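Long-range contact in hypothetical protein BSU32300 (Bacillus subtilis subsp. subtilis str. 168, PDB 1YLM), which is probably an RNase, the toxic component of a putative type VII toxin-antitoxin system, likely neutralized by its cognate antitoxin: residues K90-Y95 and Y112-A117. Residues are numbered along the deposited sequence; the frame is centred on the assembly and turned at random.
Sequences KKLIAY and YRLIKA
The hydroxyl of Tyr95, whose ring is met obliquely by Leu114, is gripped by two groups of the same chain: the backbone N of Asp107 and OE1 of Glu110. Both lie at the start of helix 108-117 or just before it, so the tyrosine ties segment 90-95 to the N-terminal end of the helix that carries Leu114. No hydrogen bond joins segments 90-95 and 112-117 directly; between them the packing is apolar. Leu114 is its centre. With CG anti to the backbone N (chi1 -161°), its side chain reaches toward segment 90-95, where CD2 lies 3.8 Å from CB of Tyr95 and 4.0 Å from its ring atom CD1. This methyl also sits 3.7 Å from the carbonyl O of Lys91 and 4.0 Å from CA of Leu92, so it packs against main chain as well as side chains. The backbones approach closely here, the CA atoms of Leu92 and Leu114 being 6.3 Å apart. Leu92 answers with one branch: chi1 of 176° and chi2 of 61° together bring its CD1 nearer the opposing helix, 4.1 Å from CD2 of Leu114 and 4.0 Å from CG1 of Ile115. All three pairs of side chains meet at a slant. Inside the fold, Leu92 also rests on Ile46 of helix 32-59 and Ile115 on Phe23 of helix 6-23, which carries the apolar layer into the interior, while Lys91 borders it at the exposed side. The contact thus closes the reversal made through 96-111, which begins with Arg96, probably the active-site arginine as in relatives, and joins two helices of the all-helical HepT-like fold.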
# COMPACT_ATOMS: atom_id res chain seq x y z
N LYS A 90 -10.04 -13.07 7.84
CA LYS A 90 -10.86 -11.86 7.77
C LYS A 90 -10.40 -10.78 8.78
O LYS A 90 -10.46 -9.59 8.48
CB LYS A 90 -12.33 -12.17 8.00
CG LYS A 90 -13.07 -12.79 6.80
CD LYS A 90 -14.40 -13.42 7.25
CE LYS A 90 -15.55 -12.49 7.00
NZ LYS A 90 -16.83 -13.13 7.42
N LYS A 91 -9.97 -11.21 9.96
CA LYS A 91 -9.56 -10.26 11.01
C LYS A 91 -8.30 -9.49 10.60
O LYS A 91 -8.18 -8.29 10.90
CB LYS A 91 -9.36 -10.97 12.35
CG LYS A 91 -10.66 -11.52 12.95
CD LYS A 91 -10.39 -12.39 14.19
CE LYS A 91 -11.73 -12.94 14.78
NZ LYS A 91 -12.77 -11.90 14.91
N LEU A 92 -7.38 -10.16 9.90
CA LEU A 92 -6.21 -9.47 9.34
C LEU A 92 -6.61 -8.56 8.20
O LEU A 92 -6.16 -7.41 8.11
CB LEU A 92 -5.13 -10.45 8.84
CG LEU A 92 -3.92 -9.78 8.15
CD1 LEU A 92 -3.15 -8.82 9.09
CD2 LEU A 92 -2.98 -10.83 7.58
N ILE A 93 -7.45 -9.08 7.30
CA ILE A 93 -7.92 -8.31 6.15
C ILE A 93 -8.59 -6.99 6.56
O ILE A 93 -8.48 -5.97 5.86
CB ILE A 93 -8.86 -9.19 5.26
CG1 ILE A 93 -8.03 -10.29 4.57
CG2 ILE A 93 -9.67 -8.33 4.27
CD1 ILE A 93 -8.85 -11.47 4.02
N ALA A 94 -9.28 -7.01 7.70
CA ALA A 94 -9.93 -5.81 8.22
C ALA A 94 -8.95 -4.67 8.49
O ALA A 94 -9.36 -3.51 8.58
CB ALA A 94 -10.73 -6.16 9.48
N TYR A 95 -7.65 -4.99 8.58
CA TYR A 95 -6.61 -3.96 8.76
C TYR A 95 -6.21 -3.22 7.47
O TYR A 95 -5.49 -2.23 7.51
CB TYR A 95 -5.38 -4.53 9.50
CG TYR A 95 -4.70 -3.51 10.38
CD1 TYR A 95 -5.27 -3.12 11.59
CD2 TYR A 95 -3.49 -2.90 10.00
CE1 TYR A 95 -4.66 -2.17 12.41
CE2 TYR A 95 -2.88 -1.92 10.81
CZ TYR A 95 -3.47 -1.57 12.01
OH TYR A 95 -2.89 -0.63 12.84
N TYR A 112 1.45 -6.21 14.53
CA TYR A 112 2.23 -7.36 14.99
C TYR A 112 1.35 -8.38 15.70
O TYR A 112 1.41 -9.59 15.40
CB TYR A 112 3.40 -6.95 15.90
CG TYR A 112 4.19 -8.14 16.38
CD1 TYR A 112 5.29 -8.61 15.66
CD2 TYR A 112 3.81 -8.84 17.54
CE1 TYR A 112 6.00 -9.72 16.09
CE2 TYR A 112 4.51 -9.95 17.97
CZ TYR A 112 5.61 -10.38 17.24
OH TYR A 112 6.31 -11.49 17.68
N ARG A 113 0.55 -7.90 16.65
CA ARG A 113 -0.28 -8.79 17.46
C ARG A 113 -1.31 -9.49 16.61
O ARG A 113 -1.60 -10.66 16.82
CB ARG A 113 -0.94 -8.03 18.62
CG ARG A 113 0.09 -7.72 19.72
CD ARG A 113 -0.53 -7.05 20.93
NE ARG A 113 -1.04 -5.71 20.65
CZ ARG A 113 -0.34 -4.58 20.79
NH1 ARG A 113 0.93 -4.60 21.19
NH2 ARG A 113 -0.92 -3.42 20.53
N LEU A 114 -1.83 -8.77 15.63
CA LEU A 114 -2.81 -9.32 14.69
C LEU A 114 -2.24 -10.47 13.86
O LEU A 114 -2.84 -11.57 13.80
CB LEU A 114 -3.34 -8.18 13.81
CG LEU A 114 -4.63 -8.36 13.05
CD1 LEU A 114 -5.76 -8.80 13.98
CD2 LEU A 114 -4.95 -7.05 12.32
N ILE A 115 -1.09 -10.23 13.24
CA ILE A 115 -0.43 -11.24 12.43
C ILE A 115 -0.02 -12.45 13.29
O ILE A 115 -0.25 -13.59 12.90
CB ILE A 115 0.81 -10.64 11.70
CG1 ILE A 115 0.37 -9.46 10.80
CG2 ILE A 115 1.54 -11.71 10.88
CD1 ILE A 115 1.52 -8.70 10.14
N LYS A 116 0.54 -12.18 14.47
CA LYS A 116 0.97 -13.25 15.36
C LYS A 116 -0.20 -14.14 15.76
O LYS A 116 -0.10 -15.37 15.70
CB LYS A 116 1.70 -12.72 16.61
CG LYS A 116 2.68 -13.74 17.21
CD LYS A 116 3.98 -13.74 16.38
CE LYS A 116 4.84 -14.97 16.60
NZ LYS A 116 6.10 -14.86 15.79
N ALA A 117 -1.32 -13.50 16.10
CA ALA A 117 -2.52 -14.21 16.54
C ALA A 117 -3.06 -15.17 15.48
O ALA A 117 -3.70 -16.16 15.81
CB ALA A 117 -3.60 -13.21 16.92